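Xylanase Y (Bacillus halodurans, PDB 1WU4) hydrolyses xylooligosaccharides of three or more units from their reducing end, releasing xylose with inversion of anomeric configuration. Local coordinates at residues Tyr50-Gly53 / Gly57-Leu60; Met77-Val80 / Asp86-Asp89; Ala269-Asp274 / Glu286-Ile291; Met329-Ser334 / Ala342-Phe347. The protein carries 1 engineered substitution. All coordinates share one frame; numbering follows the deposited sequence.

Interaction 1: Tyr50-Gly53 / Gly57-Leu60; sequences YEVG and GYLL
The rings of Tyr50 and Tyr58 lean against each other from adjacent strands of a two-stranded antiparallel beta hairpin. Both side chains stand on the same face of the sheet, as directly paired residues do; here the pair is of the hydrogen-bonded kind: Tyr50 N gives a nearly straight bond of 2.8 Å to Tyr58 O, and Tyr58 N returns one of 2.9 Å to Tyr50 O. With chi1 at 60°, CG of Tyr58 lies between its own backbone N and carbonyl carbon, and the ring tips over the opposite strand. Tyr50 CB sits above one of its faces, 4.1 Å from the ring centroid of Tyr58, a CH-pi contact. The ring planes meet obliquely, at 34°. Val52 CG2, one of the two methyls of the beta-branched valine, comes in obliquely, 3.7 Å from Tyr58 CE2, while Tyr50 CE2 runs on to Leu60 CB at 3.6 Å. Gly57 suits its place because a side chain there would press on Tyr50 O, which its CA already approaches to 3.1 Å. Were Tyr58 replaced by an alanine, Tyr50 CB would probably lose the ring face it packs on, and Val52 CG2 its neighbour. Beyond the hairpin, the Tyr58 ring meets Trp94 of helix 85-99, Pro116 of a loop touches both Tyr58 and Leu60, and Gly53 O is hydrogen-bonded to Arg90 NH1, also of helix 85-99.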
# COMPACT_ATOMS: atom_id res chain seq x y z
N TYR A 50 -11.23 -10.50 -10.89
CA TYR A 50 -12.13 -10.98 -11.94
C TYR A 50 -11.48 -10.90 -13.32
O TYR A 50 -10.93 -9.86 -13.71
CB TYR A 50 -13.42 -10.16 -11.92
CG TYR A 50 -14.21 -10.35 -10.64
CD1 TYR A 50 -15.16 -11.37 -10.53
CD2 TYR A 50 -13.98 -9.54 -9.53
CE1 TYR A 50 -15.86 -11.57 -9.35
CE2 TYR A 50 -14.67 -9.74 -8.34
CZ TYR A 50 -15.60 -10.76 -8.26
OH TYR A 50 -16.28 -10.96 -7.08
N GLU A 51 -11.56 -12.00 -14.05
CA GLU A 51 -10.98 -12.07 -15.38
C GLU A 51 -12.03 -11.75 -16.44
O GLU A 51 -13.17 -12.22 -16.36
CB GLU A 51 -10.40 -13.46 -15.61
CG GLU A 51 -9.03 -13.46 -16.26
CD GLU A 51 -8.23 -14.70 -15.91
OE1 GLU A 51 -8.68 -15.82 -16.24
OE2 GLU A 51 -7.14 -14.55 -15.30
N VAL A 52 -11.64 -10.95 -17.43
CA VAL A 52 -12.54 -10.58 -18.52
C VAL A 52 -11.88 -10.89 -19.85
O VAL A 52 -10.79 -10.40 -20.14
CB VAL A 52 -12.88 -9.07 -18.46
CG1 VAL A 52 -13.85 -8.71 -19.58
CG2 VAL A 52 -13.48 -8.72 -17.11
N GLY A 53 -12.54 -11.70 -20.67
CA GLY A 53 -11.98 -12.06 -21.95
C GLY A 53 -10.66 -12.79 -21.77
O GLY A 53 -10.47 -13.50 -20.79
N GLY A 57 -8.70 -7.90 -16.89
CA GLY A 57 -8.98 -8.35 -15.55
C GLY A 57 -8.96 -7.18 -14.59
O GLY A 57 -8.38 -6.14 -14.91
N TYR A 58 -9.59 -7.33 -13.43
CA TYR A 58 -9.61 -6.24 -12.46
C TYR A 58 -9.90 -6.72 -11.05
O TYR A 58 -10.39 -7.84 -10.85
CB TYR A 58 -10.66 -5.20 -12.87
CG TYR A 58 -12.08 -5.72 -12.97
CD1 TYR A 58 -12.82 -6.02 -11.83
CD2 TYR A 58 -12.69 -5.91 -14.21
CE1 TYR A 58 -14.13 -6.50 -11.92
CE2 TYR A 58 -14.00 -6.38 -14.31
CZ TYR A 58 -14.71 -6.68 -13.16
OH TYR A 58 -16.01 -7.14 -13.26
N LEU A 59 -9.57 -5.88 -10.08
CA LEU A 59 -9.88 -6.19 -8.69
C LEU A 59 -11.10 -5.35 -8.40
O LEU A 59 -11.12 -4.14 -8.67
CB LEU A 59 -8.73 -5.81 -7.75
CG LEU A 59 -7.76 -6.96 -7.47
CD1 LEU A 59 -6.89 -7.20 -8.69
CD2 LEU A 59 -6.89 -6.63 -6.26
N LEU A 60 -12.13 -5.98 -7.86
CA LEU A 60 -13.36 -5.29 -7.56
C LEU A 60 -13.50 -4.90 -6.11
O LEU A 60 -13.30 -5.73 -5.22
CB LEU A 60 -14.55 -6.17 -7.96
CG LEU A 60 -15.95 -5.62 -7.71
CD1 LEU A 60 -16.25 -4.51 -8.70
CD2 LEU A 60 -16.97 -6.75 -7.86

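Interaction 2: Met77-Val80 / Asp86-Asp89; sequences MMAV and DIFD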
# COMPACT_ATOMS: atom_id res chain seq x y z
N MET A 77 0.86 -5.36 -7.88
CA MET A 77 1.96 -5.65 -6.96
C MET A 77 1.88 -7.10 -6.49
O MET A 77 2.90 -7.80 -6.43
CB MET A 77 1.92 -4.70 -5.76
CG MET A 77 3.08 -4.91 -4.77
SD MET A 77 4.72 -4.76 -5.52
CE MET A 77 4.93 -2.98 -5.47
N MET A 78 0.68 -7.56 -6.16
CA MET A 78 0.49 -8.93 -5.71
C MET A 78 0.89 -9.91 -6.82
O MET A 78 1.60 -10.89 -6.57
CB MET A 78 -0.97 -9.16 -5.34
CG MET A 78 -1.43 -8.35 -4.14
SD MET A 78 -3.23 -8.25 -4.01
CE MET A 78 -3.42 -7.33 -2.47
N ALA A 79 0.43 -9.64 -8.04
CA ALA A 79 0.74 -10.50 -9.17
C ALA A 79 2.23 -10.62 -9.46
O ALA A 79 2.73 -11.72 -9.71
CB ALA A 79 -0.00 -10.02 -10.41
N VAL A 80 2.96 -9.51 -9.43
CA VAL A 80 4.39 -9.60 -9.71
C VAL A 80 5.11 -10.32 -8.57
O VAL A 80 6.07 -11.05 -8.81
CB VAL A 80 5.01 -8.20 -9.99
CG1 VAL A 80 4.98 -7.33 -8.75
CG2 VAL A 80 6.43 -8.38 -10.51
N ASP A 86 0.55 -13.18 -16.36
CA ASP A 86 -0.74 -13.23 -17.03
C ASP A 86 -1.75 -12.35 -16.29
O ASP A 86 -2.48 -11.57 -16.91
CB ASP A 86 -1.24 -14.68 -17.13
CG ASP A 86 -1.39 -15.35 -15.78
OD1 ASP A 86 -0.50 -15.20 -14.91
OD2 ASP A 86 -2.40 -16.06 -15.59
N ILE A 87 -1.79 -12.46 -14.97
CA ILE A 87 -2.70 -11.66 -14.16
C ILE A 87 -2.27 -10.20 -14.16
O ILE A 87 -3.09 -9.29 -14.30
CB ILE A 87 -2.76 -12.20 -12.71
CG1 ILE A 87 -3.38 -13.60 -12.72
CG2 ILE A 87 -3.55 -11.26 -11.82
CD1 ILE A 87 -3.42 -14.28 -11.37
N PHE A 88 -0.97 -9.97 -14.01
CA PHE A 88 -0.42 -8.62 -14.00
C PHE A 88 -0.84 -7.86 -15.25
O PHE A 88 -1.36 -6.75 -15.17
CB PHE A 88 1.11 -8.68 -13.94
CG PHE A 88 1.77 -7.34 -13.78
CD1 PHE A 88 2.21 -6.91 -12.53
CD2 PHE A 88 1.96 -6.51 -14.88
CE1 PHE A 88 2.83 -5.67 -12.38
CE2 PHE A 88 2.58 -5.26 -14.74
CZ PHE A 88 3.01 -4.85 -13.48
N ASP A 89 -0.61 -8.48 -16.41
CA ASP A 89 -0.94 -7.86 -17.69
C ASP A 89 -2.43 -7.62 -17.88
O ASP A 89 -2.83 -6.61 -18.46
CB ASP A 89 -0.38 -8.71 -18.84
CG ASP A 89 1.12 -8.61 -18.96
OD1 ASP A 89 1.72 -9.38 -19.74
OD2 ASP A 89 1.72 -7.74 -18.28
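Ala79 and Phe88 bring two consecutive helices of the (alpha/alpha)6 barrel, 69-81 and 85-99, to within 5.3 Å between CA atoms. So close an approach calls for a small residue, and Ala79 supplies it: its methyl faces the other helix and rests 3.7 Å from Phe88 N. The side chains that meet across the two segments do so through apolar groups alone. Among the aliphatic groups, Ala79 CB meets Ile87 CG2 at 4.0 Å, using the short branch of the isoleucine. The aromatic part belongs to Phe88. With its CG anti to the backbone N (chi1 -174°), the ring extends past Ala79, whose CB lies at the ring's edge near its plane, and arrives beside Val80. Polar groups of the two segments look elsewhere: Val80 O accepts from Arg143, while Asp86 pairs with Arg84 and Asp89 with Lys85 in salt bridges, Asp89 OD2 also bonding Tyr154 OH. Helix 127-144 packs on the Phe88 and Val80 side chains, where Trp144 meets Phe88 edge-to-face and touches Val80. Helix 25-40 lies against Ile87. Of residues 77-80, the atom nearest the ring is the branching carbon of the valine, with Val80 CB 4.0 Å from Phe88 CD1.

Interaction 3: Ala269-Asp274 / Glu286-Ile291; sequences ANIGLD and EEINKI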
# COMPACT_ATOMS: atom_id res chain seq x y z
N ALA A 269 1.70 -1.23 8.64
CA ALA A 269 2.18 -2.16 7.63
C ALA A 269 3.35 -1.56 6.85
O ALA A 269 4.34 -2.25 6.59
CB ALA A 269 1.05 -2.53 6.67
N ASN A 270 3.22 -0.29 6.47
CA ASN A 270 4.26 0.40 5.72
C ASN A 270 5.55 0.49 6.53
O ASN A 270 6.65 0.34 5.99
CB ASN A 270 3.81 1.82 5.34
CG ASN A 270 2.64 1.82 4.38
OD1 ASN A 270 2.43 0.88 3.63
ND2 ASN A 270 1.88 2.91 4.40
N ILE A 271 5.41 0.76 7.82
CA ILE A 271 6.57 0.86 8.70
C ILE A 271 7.25 -0.50 8.80
O ILE A 271 8.47 -0.59 8.80
CB ILE A 271 6.15 1.37 10.09
CG1 ILE A 271 5.73 2.84 9.97
CG2 ILE A 271 7.29 1.22 11.09
CD1 ILE A 271 5.16 3.43 11.24
N GLY A 272 6.44 -1.56 8.85
CA GLY A 272 7.00 -2.89 8.92
C GLY A 272 7.77 -3.26 7.66
O GLY A 272 8.87 -3.80 7.74
N LEU A 273 7.20 -2.97 6.49
CA LEU A 273 7.87 -3.32 5.25
C LEU A 273 9.14 -2.49 5.04
O LEU A 273 10.15 -3.01 4.56
CB LEU A 273 6.93 -3.16 4.05
CG LEU A 273 7.47 -3.74 2.75
CD1 LEU A 273 7.75 -5.24 2.92
CD2 LEU A 273 6.46 -3.52 1.63
N ASP A 274 9.09 -1.21 5.39
CA ASP A 274 10.27 -0.35 5.24
C ASP A 274 11.39 -0.88 6.15
O ASP A 274 12.56 -0.89 5.75
CB ASP A 274 9.92 1.10 5.60
CG ASP A 274 11.11 2.05 5.46
OD1 ASP A 274 11.91 1.88 4.51
OD2 ASP A 274 11.24 2.97 6.29
N GLU A 286 9.79 1.47 18.31
CA GLU A 286 9.03 2.11 19.37
C GLU A 286 7.61 2.46 18.92
O GLU A 286 6.67 2.36 19.70
CB GLU A 286 9.77 3.36 19.84
CG GLU A 286 11.06 3.04 20.60
CD GLU A 286 11.97 4.23 20.78
OE1 GLU A 286 13.00 4.09 21.46
OE2 GLU A 286 11.67 5.32 20.23
N GLU A 287 7.47 2.86 17.66
CA GLU A 287 6.17 3.21 17.10
C GLU A 287 5.26 1.98 17.03
O GLU A 287 4.09 2.04 17.43
CB GLU A 287 6.35 3.83 15.71
CG GLU A 287 5.11 3.84 14.81
CD GLU A 287 3.94 4.62 15.37
OE1 GLU A 287 4.13 5.50 16.24
OE2 GLU A 287 2.80 4.36 14.93
N ILE A 288 5.80 0.87 16.54
CA ILE A 288 5.01 -0.35 16.44
C ILE A 288 4.65 -0.84 17.85
O ILE A 288 3.53 -1.31 18.08
CB ILE A 288 5.76 -1.44 15.65
CG1 ILE A 288 5.90 -1.01 14.18
CG2 ILE A 288 5.02 -2.77 15.75
CD1 ILE A 288 4.60 -0.63 13.50
N ASN A 289 5.58 -0.71 18.79
CA ASN A 289 5.28 -1.13 20.15
C ASN A 289 4.13 -0.30 20.72
O ASN A 289 3.30 -0.82 21.47
CB ASN A 289 6.51 -1.00 21.06
CG ASN A 289 7.57 -2.04 20.76
OD1 ASN A 289 7.30 -3.04 20.09
ND2 ASN A 289 8.77 -1.82 21.28
N LYS A 290 4.08 0.98 20.37
CA LYS A 290 3.01 1.86 20.85
C LYS A 290 1.65 1.41 20.31
O LYS A 290 0.68 1.29 21.07
CB LYS A 290 3.26 3.31 20.42
CG LYS A 290 4.45 3.98 21.09
CD LYS A 290 4.64 5.39 20.55
CE LYS A 290 5.94 6.00 21.05
NZ LYS A 290 6.19 7.34 20.45
N ILE A 291 1.57 1.18 19.01
CA ILE A 291 0.32 0.75 18.39
C ILE A 291 -0.14 -0.59 18.96
O ILE A 291 -1.30 -0.75 19.34
CB ILE A 291 0.45 0.60 16.86
CG1 ILE A 291 0.82 1.94 16.23
CG2 ILE A 291 -0.87 0.10 16.28
CD1 ILE A 291 1.04 1.85 14.72
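Ile271 reaches across from helix 265-278 to Glu287 and Ile288 of helix 282-295, the next helix along the chain in this (alpha/alpha)6 barrel. The CA atoms of Ile271 and Ile288 are 8.0 Å apart, a spacing bridged by beta-branched isoleucines and the methylenes of a glutamate. Ile271 holds its longer branch extended, chi2 174°, which carries CD1 out to the neighbouring helix, while CG2 is left to face Ile288. The two isoleucines differ in shape: Ile288 is folded at chi2 (-54°), turning CD1 back so that both CG1 and CD1 lie 4.1 Å from Ile271 CG2. The pair slide past each other in opposite directions, so that CG2 of one lies beside CG1 and CD1 of the other. Glu287 joins by its hydrocarbon portion. Its chain bends at chi2 (61°), carrying the carboxylate aside, so that a methylene rather than a charge is offered to the isoleucine, whose chain it crosses at about a right angle. Trp283 and Ser284 of helix 282-295 also touch Ile271, and Ala333 packs on Ile288 from a loop. The shortest approach between the two segments is from Ile271 CD1 to Glu287 CG, 3.6 Å.

Interaction 4: Met329-Ser334 / Ala342-Phe347; sequences MGSLAS and ANVDLF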
# COMPACT_ATOMS: atom_id res chain seq x y z
N MET A 329 1.68 -7.16 10.44
CA MET A 329 2.74 -6.85 9.49
C MET A 329 3.72 -5.87 10.13
O MET A 329 4.92 -5.89 9.84
CB MET A 329 2.15 -6.26 8.20
CG MET A 329 3.16 -5.97 7.10
SD MET A 329 2.32 -5.90 5.51
CE MET A 329 3.51 -4.94 4.55
N GLY A 330 3.20 -5.01 11.00
CA GLY A 330 4.04 -4.05 11.69
C GLY A 330 5.12 -4.70 12.53
O GLY A 330 6.15 -4.09 12.79
N SER A 331 4.89 -5.94 12.94
CA SER A 331 5.86 -6.66 13.76
C SER A 331 7.23 -6.79 13.10
O SER A 331 8.23 -7.01 13.78
CB SER A 331 5.33 -8.06 14.11
OG SER A 331 4.19 -7.97 14.95
N LEU A 332 7.29 -6.64 11.78
CA LEU A 332 8.57 -6.72 11.08
C LEU A 332 9.50 -5.58 11.52
O LEU A 332 10.71 -5.66 11.33
CB LEU A 332 8.36 -6.67 9.57
CG LEU A 332 7.77 -7.93 8.93
CD1 LEU A 332 7.32 -7.63 7.51
CD2 LEU A 332 8.79 -9.05 8.94
N ALA A 333 8.92 -4.54 12.11
CA ALA A 333 9.70 -3.39 12.58
C ALA A 333 10.02 -3.48 14.07
O ALA A 333 10.68 -2.61 14.62
CB ALA A 333 8.95 -2.09 12.28
N SER A 334 9.54 -4.53 14.73
CA SER A 334 9.81 -4.73 16.15
C SER A 334 9.67 -6.21 16.45
O SER A 334 8.79 -6.64 17.20
CB SER A 334 8.81 -3.93 17.00
OG SER A 334 9.22 -3.90 18.36
N ALA A 342 2.26 -11.99 19.77
CA ALA A 342 0.82 -12.03 19.96
C ALA A 342 0.08 -11.53 18.72
O ALA A 342 -0.93 -12.10 18.32
CB ALA A 342 0.42 -11.20 21.17
N ASN A 343 0.59 -10.47 18.10
CA ASN A 343 -0.05 -9.93 16.91
C ASN A 343 0.03 -10.89 15.73
O ASN A 343 -0.95 -11.07 15.01
CB ASN A 343 0.56 -8.58 16.55
CG ASN A 343 -0.12 -7.44 17.28
OD1 ASN A 343 -1.08 -6.86 16.78
ND2 ASN A 343 0.36 -7.13 18.48
N VAL A 344 1.19 -11.51 15.54
CA VAL A 344 1.35 -12.46 14.45
C VAL A 344 0.43 -13.66 14.69
O VAL A 344 -0.19 -14.16 13.76
CB VAL A 344 2.83 -12.91 14.32
CG1 VAL A 344 2.94 -14.07 13.32
CG2 VAL A 344 3.68 -11.74 13.84
N ASP A 345 0.33 -14.10 15.95
CA ASP A 345 -0.54 -15.23 16.26
C ASP A 345 -2.01 -14.86 16.03
O ASP A 345 -2.78 -15.67 15.51
CB ASP A 345 -0.38 -15.68 17.72
CG ASP A 345 0.94 -16.39 17.97
OD1 ASP A 345 1.52 -16.94 17.02
OD2 ASP A 345 1.38 -16.42 19.14
N LEU A 346 -2.39 -13.65 16.41
CA LEU A 346 -3.77 -13.20 16.23
C LEU A 346 -4.12 -13.25 14.74
O LEU A 346 -5.18 -13.75 14.36
CB LEU A 346 -3.95 -11.78 16.76
CG LEU A 346 -5.35 -11.17 16.60
CD1 LEU A 346 -6.37 -12.03 17.34
CD2 LEU A 346 -5.36 -9.74 17.13
N PHE A 347 -3.21 -12.74 13.92
CA PHE A 347 -3.41 -12.72 12.47
C PHE A 347 -3.54 -14.14 11.93
O PHE A 347 -4.42 -14.44 11.12
CB PHE A 347 -2.25 -11.98 11.81
CG PHE A 347 -2.30 -11.95 10.31
CD1 PHE A 347 -3.47 -11.63 9.63
CD2 PHE A 347 -1.15 -12.22 9.56
CE1 PHE A 347 -3.50 -11.57 8.23
CE2 PHE A 347 -1.17 -12.17 8.17
CZ PHE A 347 -2.35 -11.84 7.50
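Rotation about the first side-chain bond of Ser331 (chi1 -66°) sets OG opposite the carbonyl carbon and points it at Asn343 and Val344 of helix 340-348. Val344, with chi1 at 171°, puts CG2 likewise opposite its own carbonyl carbon, beside the backbone N, and it is this methyl that meets the serine. The contact is small: Val344 CG2 lies 4.0 Å from both CB and OG of Ser331, and Asn343 CB touches Ser331 OG, also at 4.0 Å. These are van der Waals approaches, and the hydroxyl is bonded outside the two segments. It accepts from the amide NE2 of Gln292, on helix 282-295, and donates to the carbonyl O of Ala340, at the start of the helix it faces. Serine therefore suits this buried place, small enough to lie against the helix yet able to bond a backbone carbonyl there. The amide of Asn343 turns to Tyr339 O, leaving its CB to the serine. Ser331 lies in a short 3-10 segment, one of whose bonds runs from Ser334 N to Ser331 O, 3.0 Å. The contact is packing within the (alpha/alpha)6 barrel, setting the 3-10 segment that follows helix 320-329 against helix 340-348. Around it, Leu17 and Phe18 of helix 17-20 pack on Ser331 and Val344, while Phe347 reaches helix 320-329 at Ala325 and Ala328 and meets Tyr365 of helix 358-372.

From the N terminus the four contacts follow in series, none nesting in or crossing another, each closing a short local loop. Interaction 1 closes the hairpin turn at the surface, interaction 2 the turn between helices 69-81 and 85-99. Their centres lie about 12 Å apart, and the contacts do not touch. The chain then travels far before interaction 3, across the molecule's centre from both, closes the link between helices 265-278 and 282-295, and interaction 4 the one into helix 340-348. Interactions 3 and 4 touch: Asn289 OD1 lies 2.7 Å from Ser334 OG, a probable hydrogen bond, and Ile288 packs on Gly330 and Gly272 on Leu332, joining both helices to the chain after helix 320-329.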